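Local coordinates for rhusiopathiae surface protein B (Erysipelothrix rhusiopathiae, PDB 3V10) that probably binds collagen, as the two-domain ligand-binding region of a cell-wall-anchored bacterial surface adhesin, at residues 179-184 with 265-270; 58-63 with 123-128; 6-11 with 36-41; 165-170 with 279-284. All coordinates share one frame; numbering follows the deposited sequence.

Contact 1: 179-184 with 265-270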
loop_
_atom_site.group_PDB
_atom_site.type_symbol
_atom_site.label_atom_id
_atom_site.label_comp_id
_atom_site.label_asym_id
_atom_site.label_seq_id
_atom_site.Cartn_x
_atom_site.Cartn_y
_atom_site.Cartn_z
ATOM N N GLY A 179 -8.011 -1.026 4.032
ATOM C CA GLY A 179 -8.778 -0.366 2.995
ATOM C C GLY A 179 -8.526 1.130 2.945
ATOM O O GLY A 179 -8.982 1.812 2.027
ATOM N N ASP A 180 -7.803 1.643 3.935
ATOM C CA ASP A 180 -7.490 3.067 4.002
ATOM C C ASP A 180 -6.088 3.336 3.470
ATOM O O ASP A 180 -5.266 2.422 3.360
ATOM C CB ASP A 180 -7.598 3.573 5.447
ATOM C CG ASP A 180 -9.028 3.905 5.854
ATOM O OD1 ASP A 180 -9.974 3.431 5.190
ATOM O OD2 ASP A 180 -9.203 4.635 6.859
ATOM N N MET A 181 -5.834 4.596 3.131
ATOM C CA MET A 181 -4.546 5.039 2.609
ATOM C C MET A 181 -4.159 6.336 3.315
ATOM O O MET A 181 -5.027 7.131 3.670
ATOM C CB MET A 181 -4.644 5.275 1.098
ATOM C CG MET A 181 -4.791 3.996 0.295
ATOM S SD MET A 181 -5.447 4.177 -1.387
ATOM C CE MET A 181 -7.209 4.159 -1.009
ATOM N N ASN A 182 -2.860 6.549 3.519
ATOM C CA ASN A 182 -2.387 7.752 4.192
ATOM C C ASN A 182 -1.677 8.641 3.187
ATOM O O ASN A 182 -0.962 8.148 2.318
ATOM C CB ASN A 182 -1.426 7.388 5.326
ATOM C CG ASN A 182 -2.034 6.404 6.302
ATOM O OD1 ASN A 182 -3.132 6.625 6.811
ATOM N ND2 ASN A 182 -1.325 5.311 6.570
ATOM N N TRP A 183 -1.880 9.948 3.305
ATOM C CA TRP A 183 -1.265 10.887 2.372
ATOM C C TRP A 183 -0.534 12.040 3.043
ATOM O O TRP A 183 -0.853 12.423 4.168
ATOM C CB TRP A 183 -2.324 11.439 1.416
ATOM C CG TRP A 183 -3.149 10.369 0.780
ATOM C CD1 TRP A 183 -4.221 9.731 1.328
ATOM C CD2 TRP A 183 -2.937 9.767 -0.503
ATOM N NE1 TRP A 183 -4.691 8.769 0.473
ATOM C CE2 TRP A 183 -3.920 8.767 -0.659
ATOM C CE3 TRP A 183 -2.011 9.972 -1.533
ATOM C CZ2 TRP A 183 -4.008 7.973 -1.809
ATOM C CZ3 TRP A 183 -2.099 9.182 -2.677
ATOM C CH2 TRP A 183 -3.087 8.196 -2.805
ATOM N N TRP A 184 0.443 12.595 2.326
ATOM C CA TRP A 184 1.263 13.699 2.817
ATOM C C TRP A 184 1.450 14.800 1.785
ATOM O O TRP A 184 1.876 14.524 0.668
ATOM C CB TRP A 184 2.673 13.206 3.173
ATOM C CG TRP A 184 2.772 12.330 4.371
ATOM C CD1 TRP A 184 3.117 12.710 5.635
ATOM C CD2 TRP A 184 2.535 10.919 4.426
ATOM N NE1 TRP A 184 3.112 11.626 6.473
ATOM C CE2 TRP A 184 2.757 10.512 5.758
ATOM C CE3 TRP A 184 2.155 9.960 3.478
ATOM C CZ2 TRP A 184 2.611 9.182 6.171
ATOM C CZ3 TRP A 184 2.008 8.636 3.886
ATOM C CH2 TRP A 184 2.237 8.262 5.224
ATOM N N TYR A 265 -3.562 13.381 5.723
ATOM C CA TYR A 265 -4.962 12.978 5.733
ATOM C C TYR A 265 -5.077 11.556 5.219
ATOM O O TYR A 265 -4.125 11.007 4.662
ATOM C CB TYR A 265 -5.819 13.910 4.860
ATOM C CG TYR A 265 -5.477 13.907 3.388
ATOM C CD1 TYR A 265 -4.455 14.718 2.888
ATOM C CD2 TYR A 265 -6.168 13.091 2.491
ATOM C CE1 TYR A 265 -4.132 14.719 1.535
ATOM C CE2 TYR A 265 -5.849 13.083 1.129
ATOM C CZ TYR A 265 -4.830 13.900 0.661
ATOM O OH TYR A 265 -4.502 13.902 -0.674
ATOM N N ASP A 266 -6.250 10.968 5.410
ATOM C CA ASP A 266 -6.494 9.605 4.965
ATOM C C ASP A 266 -7.621 9.556 3.951
ATOM O O ASP A 266 -8.488 10.432 3.920
ATOM C CB ASP A 266 -6.910 8.704 6.138
ATOM C CG ASP A 266 -5.933 8.743 7.296
ATOM O OD1 ASP A 266 -4.752 9.070 7.079
ATOM O OD2 ASP A 266 -6.353 8.418 8.429
ATOM N N THR A 267 -7.599 8.531 3.111
ATOM C CA THR A 267 -8.685 8.318 2.170
ATOM C C THR A 267 -9.100 6.870 2.384
ATOM O O THR A 267 -8.349 6.080 2.961
ATOM C CB THR A 267 -8.281 8.532 0.700
ATOM O OG1 THR A 267 -7.334 7.535 0.302
ATOM C CG2 THR A 267 -7.706 9.926 0.511
ATOM N N ARG A 268 -10.298 6.532 1.931
ATOM C CA ARG A 268 -10.828 5.190 2.099
ATOM C C ARG A 268 -11.323 4.679 0.764
ATOM O O ARG A 268 -12.112 5.339 0.095
ATOM C CB ARG A 268 -11.966 5.231 3.123
ATOM C CG ARG A 268 -12.615 3.899 3.446
ATOM C CD ARG A 268 -13.369 4.020 4.762
ATOM N NE ARG A 268 -12.440 4.347 5.838
ATOM C CZ ARG A 268 -12.787 4.798 7.037
ATOM N NH1 ARG A 268 -14.066 4.986 7.344
ATOM N NH2 ARG A 268 -11.843 5.074 7.928
ATOM N N ALA A 269 -10.839 3.505 0.371
ATOM C CA ALA A 269 -11.241 2.903 -0.890
ATOM C C ALA A 269 -12.686 2.415 -0.821
ATOM O O ALA A 269 -13.115 1.871 0.197
ATOM C CB ALA A 269 -10.311 1.733 -1.223
ATOM N N PHE A 270 -13.439 2.633 -1.896
ATOM C CA PHE A 270 -14.816 2.162 -1.958
ATOM C C PHE A 270 -14.983 1.301 -3.204
ATOM O O PHE A 270 -15.938 0.529 -3.306
ATOM C CB PHE A 270 -15.812 3.328 -1.931
ATOM C CG PHE A 270 -15.700 4.266 -3.093
ATOM C CD1 PHE A 270 -16.185 3.910 -4.348
ATOM C CD2 PHE A 270 -15.135 5.526 -2.923
ATOM C CE1 PHE A 270 -16.113 4.800 -5.414
ATOM C CE2 PHE A 270 -15.060 6.418 -3.978
ATOM C CZ PHE A 270 -15.549 6.060 -5.225
HETATM O O HOH W 1 -7.411 5.625 8.525
#
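R268 lays one edge of its guanidinium along the carboxylate of D180, NE on OD1 at 2.7 Å and NH2 on OD2 at 2.9 Å. This is a side-on, two-nitrogen salt bridge with the two flat groups nearly coplanar (16° apart), each oxygen using its syn lone pair. R268 gets there with CG anti to its backbone N (chi1 -179°) and a bend at chi3 that turns NE and NH2 edge-on to the carboxylate. A water within hydrogen-bonding distance of both D180 OD2 (2.6 Å) and D266 OD2 probably eases the repulsion between these carboxylates, whose OD2 atoms lie 5.0 Å apart.

Beneath this charged face the backbones pair as antiparallel strands: M181 with T267 and W183 with Y265 are hydrogen-bonded pairs, while D180–R268 and N182–D266 are non-hydrogen-bonded ones. Past the last pair, A269 N still reaches G179 O at 3.0 Å.

The other face, with M181, W183, Y265 and T267, is largely aromatic but has a hydroxyl within it. W183 NE1 donates to T267 OG1 at 2.9 Å, the hydroxyl lying 17° out of the indole plane, and H208 bonds to the same hydroxyl. W183 CB sits over one face of the Y265 ring, 3.8 Å from its centroid; the indole and phenol rings are nearly parallel but offset so far that little of one covers the other. The Y265 hydroxyl is held by D202.

In the five-stranded antiparallel sheet, strand 180-187 is flanked by 167-173 and strand 260-269 by 208-221. Strands 276-286 and 303-306 of the facing sheet pack against M181 and W183.

Contact 2: 58-63 with 123-128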
loop_
_atom_site.group_PDB
_atom_site.type_symbol
_atom_site.label_atom_id
_atom_site.label_comp_id
_atom_site.label_asym_id
_atom_site.label_seq_id
_atom_site.Cartn_x
_atom_site.Cartn_y
_atom_site.Cartn_z
ATOM N N ASN A 58 14.871 -11.917 5.827
ATOM C CA ASN A 58 16.227 -12.196 6.279
ATOM C C ASN A 58 16.353 -11.436 7.589
ATOM O O ASN A 58 15.337 -11.118 8.200
ATOM C CB ASN A 58 17.313 -11.800 5.253
ATOM C CG ASN A 58 17.299 -10.337 4.879
ATOM O OD1 ASN A 58 16.983 -9.472 5.687
ATOM N ND2 ASN A 58 17.686 -10.052 3.636
ATOM N N ASP A 59 17.564 -11.139 8.039
ATOM C CA ASP A 59 17.708 -10.440 9.314
ATOM C C ASP A 59 17.333 -8.961 9.330
ATOM O O ASP A 59 17.126 -8.391 10.403
ATOM C CB ASP A 59 19.134 -10.618 9.846
ATOM C CG ASP A 59 19.317 -11.932 10.586
ATOM O OD1 ASP A 59 18.920 -12.982 10.039
ATOM O OD2 ASP A 59 19.860 -11.916 11.714
ATOM N N GLU A 60 17.232 -8.341 8.161
ATOM C CA GLU A 60 16.891 -6.919 8.092
ATOM C C GLU A 60 15.601 -6.613 7.330
ATOM O O GLU A 60 14.956 -5.594 7.576
ATOM C CB GLU A 60 18.044 -6.136 7.452
ATOM C CG GLU A 60 19.384 -6.335 8.144
ATOM C CD GLU A 60 20.492 -5.503 7.529
ATOM O OE1 GLU A 60 20.525 -5.364 6.285
ATOM O OE2 GLU A 60 21.340 -4.998 8.292
ATOM N N VAL A 61 15.226 -7.492 6.408
ATOM C CA VAL A 61 14.023 -7.287 5.604
ATOM C C VAL A 61 13.042 -8.453 5.722
ATOM O O VAL A 61 13.402 -9.608 5.503
ATOM C CB VAL A 61 14.390 -7.100 4.110
ATOM C CG1 VAL A 61 13.132 -6.827 3.282
ATOM C CG2 VAL A 61 15.376 -5.966 3.963
ATOM N N SER A 62 11.798 -8.142 6.076
ATOM C CA SER A 62 10.763 -9.159 6.205
ATOM C C SER A 62 9.503 -8.719 5.476
ATOM O O SER A 62 9.088 -7.567 5.577
ATOM C CB SER A 62 10.428 -9.415 7.684
ATOM O OG SER A 62 11.489 -10.087 8.348
ATOM N N LEU A 63 8.915 -9.636 4.717
ATOM C CA LEU A 63 7.676 -9.343 4.009
ATOM C C LEU A 63 6.558 -9.889 4.871
ATOM O O LEU A 63 6.705 -10.950 5.477
ATOM C CB LEU A 63 7.647 -10.020 2.637
ATOM C CG LEU A 63 8.269 -9.212 1.495
ATOM C CD1 LEU A 63 9.754 -9.027 1.751
ATOM C CD2 LEU A 63 8.037 -9.938 0.175
ATOM N N ASN A 123 12.249 -2.722 6.625
ATOM C CA ASN A 123 13.689 -2.774 6.392
ATOM C C ASN A 123 14.372 -2.065 7.551
ATOM O O ASN A 123 14.224 -0.859 7.722
ATOM C CB ASN A 123 14.020 -2.103 5.053
ATOM C CG ASN A 123 15.470 -1.663 4.954
ATOM O OD1 ASN A 123 16.386 -2.360 5.395
ATOM N ND2 ASN A 123 15.683 -0.500 4.350
ATOM N N ALA A 124 15.113 -2.831 8.345
ATOM C CA ALA A 124 15.798 -2.308 9.526
ATOM C C ALA A 124 17.171 -1.694 9.270
ATOM O O ALA A 124 17.744 -1.061 10.160
ATOM C CB ALA A 124 15.918 -3.413 10.567
ATOM N N TYR A 125 17.695 -1.870 8.061
ATOM C CA TYR A 125 19.012 -1.338 7.711
ATOM C C TYR A 125 19.082 0.180 7.844
ATOM O O TYR A 125 18.190 0.892 7.390
ATOM C CB TYR A 125 19.373 -1.733 6.278
ATOM C CG TYR A 125 20.745 -1.266 5.835
ATOM C CD1 TYR A 125 21.899 -1.764 6.438
ATOM C CD2 TYR A 125 20.887 -0.350 4.795
ATOM C CE1 TYR A 125 23.167 -1.363 6.010
ATOM C CE2 TYR A 125 22.147 0.057 4.360
ATOM C CZ TYR A 125 23.281 -0.457 4.972
ATOM O OH TYR A 125 24.532 -0.075 4.536
ATOM N N ARG A 126 20.151 0.672 8.461
ATOM C CA ARG A 126 20.334 2.108 8.637
ATOM C C ARG A 126 21.761 2.522 8.296
ATOM O O ARG A 126 22.175 3.652 8.580
ATOM C CB ARG A 126 20.011 2.508 10.079
ATOM C CG ARG A 126 18.564 2.254 10.486
ATOM C CD ARG A 126 17.608 3.229 9.810
ATOM N NE ARG A 126 16.217 2.972 10.178
ATOM C CZ ARG A 126 15.499 1.940 9.741
ATOM N NH1 ARG A 126 16.032 1.058 8.909
ATOM N NH2 ARG A 126 14.243 1.787 10.143
ATOM N N GLY A 127 22.505 1.607 7.680
ATOM C CA GLY A 127 23.884 1.887 7.310
ATOM C C GLY A 127 24.066 2.984 6.273
ATOM O O GLY A 127 23.132 3.351 5.558
ATOM N N GLU A 128 25.287 3.507 6.187
ATOM C CA GLU A 128 25.613 4.572 5.242
ATOM C C GLU A 128 25.551 4.142 3.776
ATOM O O GLU A 128 24.953 4.828 2.946
ATOM C CB GLU A 128 27.012 5.132 5.542
ATOM C CG GLU A 128 27.130 5.873 6.867
ATOM C CD GLU A 128 26.758 5.011 8.056
ATOM O OE1 GLU A 128 27.311 3.895 8.181
ATOM O OE2 GLU A 128 25.915 5.453 8.867
#
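The carbonyl of E60 takes the amide of A124, N to O 2.9 Å and close to straight at 166°, and the CA of N123 closes on the same oxygen at 3.3 Å. One step along, V61 and N123 form an antiparallel non-hydrogen-bonded pair, the point where strand 61-65 meets the end of strand 112-123 in the Ig-like domain.

The dense side is that of V61, buried among L135, A133 and I151; its CG2 makes a loose van der Waals contact with N123 OD1 at 4.0 Å. Just ahead of it, N58 OD1 accepts two backbone amides, E60 N and V61 N, both at 2.7 Å and from opposite faces of the amide plane, the first an Asx turn, the second making an Asx motif. N123 makes an Asx turn of its own, its OD1 accepting Y125 N while Q153 bonds to the same oxygen.

Toward solvent the contact thins out. The E60 carboxylate runs alongside Y125, OE2 only brushing the ring edge at CD1 (3.8 Å), the carboxylate turned 47° from the ring. A124 is exposed, and R126 curls back so that NH1 bonds N123 O at 2.9 Å as well as Y125 O.

The polar end of E60 is held elsewhere: OE1 is in a salt bridge with K131 and hydrogen-bonded to Q153. The chemistry implies a strand end fastened by one backbone hydrogen bond between the segments, with Asx side chains and R126 bonding to backbone groups in the turns beside it.

Contact 3: 6-11 with 36-41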
loop_
_atom_site.group_PDB
_atom_site.type_symbol
_atom_site.label_atom_id
_atom_site.label_comp_id
_atom_site.label_asym_id
_atom_site.label_seq_id
_atom_site.Cartn_x
_atom_site.Cartn_y
_atom_site.Cartn_z
ATOM N N ASN A 6 3.471 -28.696 0.470
ATOM C CA ASN A 6 4.540 -29.152 -0.404
ATOM C C ASN A 6 4.095 -30.111 -1.499
ATOM O O ASN A 6 4.930 -30.711 -2.176
ATOM C CB ASN A 6 5.664 -29.763 0.422
ATOM C CG ASN A 6 6.373 -28.726 1.268
ATOM O OD1 ASN A 6 6.990 -27.792 0.744
ATOM N ND2 ASN A 6 6.278 -28.871 2.579
ATOM N N GLU A 7 2.782 -30.243 -1.671
ATOM C CA GLU A 7 2.219 -31.098 -2.719
ATOM C C GLU A 7 2.278 -30.348 -4.049
ATOM O O GLU A 7 2.328 -29.118 -4.070
ATOM C CB GLU A 7 0.766 -31.444 -2.400
ATOM C CG GLU A 7 0.596 -32.465 -1.305
ATOM C CD GLU A 7 1.186 -33.808 -1.693
ATOM O OE1 GLU A 7 2.412 -33.977 -1.567
ATOM O OE2 GLU A 7 0.426 -34.688 -2.139
ATOM N N ALA A 8 2.247 -31.090 -5.156
ATOM C CA ALA A 8 2.322 -30.496 -6.489
ATOM C C ALA A 8 0.962 -30.101 -7.062
ATOM O O ALA A 8 0.605 -30.523 -8.161
ATOM C CB ALA A 8 3.023 -31.461 -7.440
ATOM N N ILE A 9 0.214 -29.281 -6.330
ATOM C CA ILE A 9 -1.109 -28.842 -6.779
ATOM C C ILE A 9 -1.119 -27.403 -7.277
ATOM O O ILE A 9 -2.158 -26.898 -7.712
ATOM C CB ILE A 9 -2.173 -28.957 -5.647
ATOM C CG1 ILE A 9 -1.731 -28.159 -4.419
ATOM C CG2 ILE A 9 -2.389 -30.413 -5.280
ATOM C CD1 ILE A 9 -2.849 -27.878 -3.443
ATOM N N PHE A 10 0.040 -26.753 -7.235
ATOM C CA PHE A 10 0.154 -25.365 -7.657
ATOM C C PHE A 10 0.562 -25.227 -9.117
ATOM O O PHE A 10 1.695 -25.532 -9.502
ATOM C CB PHE A 10 1.120 -24.653 -6.716
ATOM C CG PHE A 10 0.763 -24.851 -5.269
ATOM C CD1 PHE A 10 1.360 -25.860 -4.520
ATOM C CD2 PHE A 10 -0.245 -24.092 -4.680
ATOM C CE1 PHE A 10 0.954 -26.114 -3.209
ATOM C CE2 PHE A 10 -0.657 -24.338 -3.375
ATOM C CZ PHE A 10 -0.059 -25.349 -2.637
ATOM N N THR A 11 -0.393 -24.747 -9.912
ATOM C CA THR A 11 -0.241 -24.581 -11.354
ATOM C C THR A 11 0.312 -23.247 -11.848
ATOM O O THR A 11 0.670 -23.125 -13.022
ATOM C CB THR A 11 -1.593 -24.804 -12.056
ATOM O OG1 THR A 11 -2.518 -23.800 -11.624
ATOM C CG2 THR A 11 -2.155 -26.178 -11.711
ATOM N N ASP A 36 -7.123 -29.408 -8.142
ATOM C CA ASP A 36 -7.165 -30.734 -7.549
ATOM C C ASP A 36 -6.344 -31.779 -8.304
ATOM O O ASP A 36 -6.595 -32.976 -8.174
ATOM C CB ASP A 36 -8.614 -31.212 -7.422
ATOM C CG ASP A 36 -9.401 -31.038 -8.706
ATOM O OD1 ASP A 36 -8.783 -30.974 -9.788
ATOM O OD2 ASP A 36 -10.642 -30.975 -8.628
ATOM N N MET A 37 -5.378 -31.331 -9.102
ATOM C CA MET A 37 -4.513 -32.261 -9.828
ATOM C C MET A 37 -3.152 -32.240 -9.147
ATOM O O MET A 37 -2.433 -31.239 -9.205
ATOM C CB MET A 37 -4.351 -31.854 -11.298
ATOM C CG MET A 37 -5.552 -32.143 -12.185
ATOM S SD MET A 37 -6.210 -33.824 -12.021
ATOM C CE MET A 37 -4.843 -34.801 -12.360
ATOM N N ASN A 38 -2.807 -33.341 -8.491
ATOM C CA ASN A 38 -1.532 -33.438 -7.787
ATOM C C ASN A 38 -0.601 -34.447 -8.455
ATOM O O ASN A 38 -0.788 -35.658 -8.329
ATOM C CB ASN A 38 -1.788 -33.821 -6.325
ATOM C CG ASN A 38 -0.517 -33.911 -5.517
ATOM O OD1 ASN A 38 0.495 -33.302 -5.860
ATOM N ND2 ASN A 38 -0.564 -34.664 -4.425
ATOM N N ASN A 39 0.406 -33.942 -9.163
ATOM C CA ASN A 39 1.348 -34.805 -9.864
ATOM C C ASN A 39 0.615 -35.689 -10.872
ATOM O O ASN A 39 0.926 -36.869 -11.034
ATOM C CB ASN A 39 2.125 -35.671 -8.865
ATOM C CG ASN A 39 3.499 -35.109 -8.556
ATOM O OD1 ASN A 39 4.007 -35.261 -7.446
ATOM N ND2 ASN A 39 4.114 -34.468 -9.545
ATOM N N GLY A 40 -0.368 -35.100 -11.545
ATOM C CA GLY A 40 -1.127 -35.833 -12.540
ATOM C C GLY A 40 -2.187 -36.743 -11.956
ATOM O O GLY A 40 -2.827 -37.496 -12.688
ATOM N N GLN A 41 -2.368 -36.682 -10.640
ATOM C CA GLN A 41 -3.364 -37.509 -9.978
ATOM C C GLN A 41 -4.441 -36.684 -9.303
ATOM O O GLN A 41 -4.163 -35.729 -8.579
ATOM C CB GLN A 41 -2.708 -38.432 -8.949
ATOM C CG GLN A 41 -1.888 -39.540 -9.571
ATOM C CD GLN A 41 -1.755 -40.734 -8.654
ATOM O OE1 GLN A 41 -2.747 -41.227 -8.112
ATOM N NE2 GLN A 41 -0.532 -41.215 -8.481
#
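N38 turns its side-chain amide toward E7 and A8 from the start of a type I' beta turn, N38 to Q41, that closes a tiny hairpin of strands 37-38 and 41-42. The hairpin is pinned from within by backbone bonds in both directions, N38 N to Q41 O at 2.7 Å and Q41 N to N38 O at 3.0 Å.

With CG anti to the backbone N (chi1 -179°), N38 extends over the incoming N-terminal chain and offers it both a donor and an acceptor. ND2 points to E7 OE2 at 2.5 Å, a very short bond whose geometry is doubtful. The carboxylate stands steeply to the amide, their planes 74° apart. K2 is a second, distant and weak partner for the same glutamate oxygen. N38 OD1 accepts the backbone N of A8 at 2.9 Å, but weakly, the N-H...O angle being only 125°.

A8 is the centre of an inverse gamma turn, closed by a weak bond from I9 N to E7 O of 3.1 Å, and S143 adds another weak bond to that carbonyl. A8 O comes within 3.3 Å of M37 O; both are carbonyl oxygens, so no hydrogen bond joins them. I9 pairs through its backbone with S35, while D36 OD2 accepts V111 N.

Packing is slight: I9 CG2 rests on N38 CB at 3.6 Å, and the methyl CB of A8 lies 3.8 Å from N39 ND2.

Contact 4: 165-170 with 279-284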
loop_
_atom_site.group_PDB
_atom_site.type_symbol
_atom_site.label_atom_id
_atom_site.label_comp_id
_atom_site.label_asym_id
_atom_site.label_seq_id
_atom_site.Cartn_x
_atom_site.Cartn_y
_atom_site.Cartn_z
ATOM N N ILE A 165 13.317 20.632 -2.432
ATOM C CA ILE A 165 12.075 20.619 -3.206
ATOM C C ILE A 165 10.977 21.343 -2.438
ATOM O O ILE A 165 10.597 20.934 -1.341
ATOM C CB ILE A 165 11.612 19.173 -3.503
ATOM C CG1 ILE A 165 12.712 18.423 -4.257
ATOM C CG2 ILE A 165 10.325 19.187 -4.328
ATOM C CD1 ILE A 165 13.161 19.113 -5.531
ATOM N N PHE A 166 10.455 22.411 -3.028
ATOM C CA PHE A 166 9.425 23.197 -2.372
ATOM C C PHE A 166 8.132 22.457 -2.076
ATOM O O PHE A 166 7.542 22.653 -1.019
ATOM C CB PHE A 166 9.106 24.449 -3.184
ATOM C CG PHE A 166 8.140 25.368 -2.502
ATOM C CD1 PHE A 166 6.768 25.208 -2.664
ATOM C CD2 PHE A 166 8.603 26.383 -1.670
ATOM C CE1 PHE A 166 5.873 26.045 -2.005
ATOM C CE2 PHE A 166 7.716 27.225 -1.006
ATOM C CZ PHE A 166 6.347 27.055 -1.173
ATOM N N TYR A 167 7.680 21.622 -3.003
ATOM C CA TYR A 167 6.434 20.894 -2.781
ATOM C C TYR A 167 6.374 19.539 -3.455
ATOM O O TYR A 167 6.750 19.388 -4.616
ATOM C CB TYR A 167 5.237 21.726 -3.268
ATOM C CG TYR A 167 3.913 20.968 -3.266
ATOM C CD1 TYR A 167 3.301 20.611 -2.072
ATOM C CD2 TYR A 167 3.306 20.575 -4.461
ATOM C CE1 TYR A 167 2.114 19.876 -2.058
ATOM C CE2 TYR A 167 2.122 19.839 -4.466
ATOM C CZ TYR A 167 1.531 19.492 -3.252
ATOM O OH TYR A 167 0.370 18.761 -3.222
ATOM N N TRP A 168 5.900 18.547 -2.712
ATOM C CA TRP A 168 5.714 17.218 -3.272
ATOM C C TRP A 168 4.719 16.485 -2.389
ATOM O O TRP A 168 4.565 16.798 -1.209
ATOM C CB TRP A 168 7.041 16.455 -3.380
ATOM C CG TRP A 168 7.520 15.834 -2.117
ATOM C CD1 TRP A 168 7.212 14.589 -1.644
ATOM C CD2 TRP A 168 8.413 16.418 -1.169
ATOM N NE1 TRP A 168 7.866 14.361 -0.454
ATOM C CE2 TRP A 168 8.608 15.469 -0.140
ATOM C CE3 TRP A 168 9.070 17.652 -1.086
ATOM C CZ2 TRP A 168 9.436 15.717 0.961
ATOM C CZ3 TRP A 168 9.897 17.899 0.012
ATOM C CH2 TRP A 168 10.070 16.934 1.018
ATOM N N LYS A 169 4.022 15.529 -2.983
ATOM C CA LYS A 169 3.028 14.756 -2.264
ATOM C C LYS A 169 3.363 13.270 -2.341
ATOM O O LYS A 169 3.944 12.805 -3.316
ATOM C CB LYS A 169 1.651 15.016 -2.872
ATOM C CG LYS A 169 1.533 14.583 -4.311
ATOM C CD LYS A 169 0.792 13.274 -4.405
ATOM C CE LYS A 169 -0.697 13.478 -4.205
ATOM N NZ LYS A 169 -1.020 14.147 -2.919
ATOM N N THR A 170 2.999 12.533 -1.300
ATOM C CA THR A 170 3.259 11.100 -1.263
ATOM C C THR A 170 2.060 10.391 -0.663
ATOM O O THR A 170 1.188 11.020 -0.066
ATOM C CB THR A 170 4.499 10.764 -0.405
ATOM O OG1 THR A 170 4.209 11.018 0.974
ATOM C CG2 THR A 170 5.686 11.603 -0.829
ATOM N N ASN A 279 -4.143 10.456 -6.830
ATOM C CA ASN A 279 -4.338 11.753 -6.211
ATOM C C ASN A 279 -3.471 12.717 -7.008
ATOM O O ASN A 279 -2.287 12.460 -7.226
ATOM C CB ASN A 279 -3.894 11.737 -4.750
ATOM C CG ASN A 279 -4.202 13.038 -4.040
ATOM O OD1 ASN A 279 -5.324 13.537 -4.094
ATOM N ND2 ASN A 279 -3.207 13.591 -3.368
ATOM N N SER A 280 -4.062 13.814 -7.457
ATOM C CA SER A 280 -3.309 14.794 -8.222
ATOM C C SER A 280 -3.481 16.140 -7.540
ATOM O O SER A 280 -4.487 16.372 -6.877
ATOM C CB SER A 280 -3.813 14.851 -9.668
ATOM O OG SER A 280 -5.158 15.293 -9.747
ATOM N N SER A 281 -2.491 17.010 -7.672
ATOM C CA SER A 281 -2.585 18.328 -7.055
ATOM C C SER A 281 -1.839 19.369 -7.874
ATOM O O SER A 281 -0.960 19.032 -8.673
ATOM C CB SER A 281 -2.030 18.292 -5.622
ATOM O OG SER A 281 -0.623 18.077 -5.599
ATOM N N THR A 282 -2.220 20.630 -7.695
ATOM C CA THR A 282 -1.575 21.737 -8.382
ATOM C C THR A 282 -1.210 22.763 -7.318
ATOM O O THR A 282 -1.867 22.858 -6.283
ATOM C CB THR A 282 -2.506 22.378 -9.445
ATOM O OG1 THR A 282 -3.673 22.921 -8.812
ATOM C CG2 THR A 282 -2.937 21.328 -10.464
ATOM N N ILE A 283 -0.140 23.508 -7.553
ATOM C CA ILE A 283 0.273 24.507 -6.584
ATOM C C ILE A 283 0.680 25.771 -7.316
ATOM O O ILE A 283 1.131 25.719 -8.463
ATOM C CB ILE A 283 1.464 23.987 -5.717
ATOM C CG1 ILE A 283 1.777 24.987 -4.600
ATOM C CG2 ILE A 283 2.701 23.749 -6.592
ATOM C CD1 ILE A 283 2.841 24.507 -3.639
ATOM N N GLU A 284 0.478 26.906 -6.665
ATOM C CA GLU A 284 0.868 28.177 -7.246
ATOM C C GLU A 284 1.340 29.084 -6.134
ATOM O O GLU A 284 0.752 29.119 -5.050
ATOM C CB GLU A 284 -0.290 28.840 -7.989
ATOM C CG GLU A 284 0.187 29.940 -8.938
ATOM C CD GLU A 284 -0.901 30.421 -9.875
ATOM O OE1 GLU A 284 -1.452 31.517 -9.642
ATOM O OE2 GLU A 284 -1.211 29.690 -10.841
#
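Y167 donates its phenol proton to S281, OH to OG 2.7 Å, with the serine oxygen lying at the ring edge near its plane. Further up the same side chain, I283 slides past in the opposite direction and puts its CD1 methyl 3.7 Å from Y167 CB. That methyl also reaches the edge of the F166 ring, 3.8 Å from CE1, so one methyl touches both aromatic side chains. At the other end K169 approaches N279, but the amide orientation is doubtful and the modelled atoms are too close to read as a bond.

These side chains meet between the two layers of a beta sandwich in the collagen-binding domain, of the DEv-IgG fold: strand 167-173 is the edge of the five-stranded sheet, strand 276-286 belongs to the sheet facing it. The strand segments run nearly antiparallel (167°) with axes 8.7 Å apart, too far for backbone pairing.

Y167 spans that gap because CG is anti to its backbone N (chi1 172°), carrying the hydroxyl across to S281. S281 is set in turn by the end of helix 298-301 and the residue after it: T301 O bonds to its OG and D302 to its backbone N. L185 and V200 pack on the tyrosine, and Y285 stacks on F166.

In the fold
Contacts 1 and 4 belong to one beta sandwich, their centres about 17 Å apart, and they touch: W184 N of contact 1 probably bonds T170 O of contact 4 at 3.0 Å, where strands 167-173 and 180-187 run side by side in the sheet. Contact 1 pairs strands within one sheet, whereas contact 4 crosses between two. Contacts 2 and 3 both reach the mixed sheet of the N-terminal Ig-like part, about 35 Å apart centre to centre. Contact 2 comes within about 14 Å of contact 1 by nearest atoms; contacts 3 and 4 are the far extremes, centres about 50 Å apart. In the Collagen Hug model the two domains would close round collagen; no ligand contact is defined here.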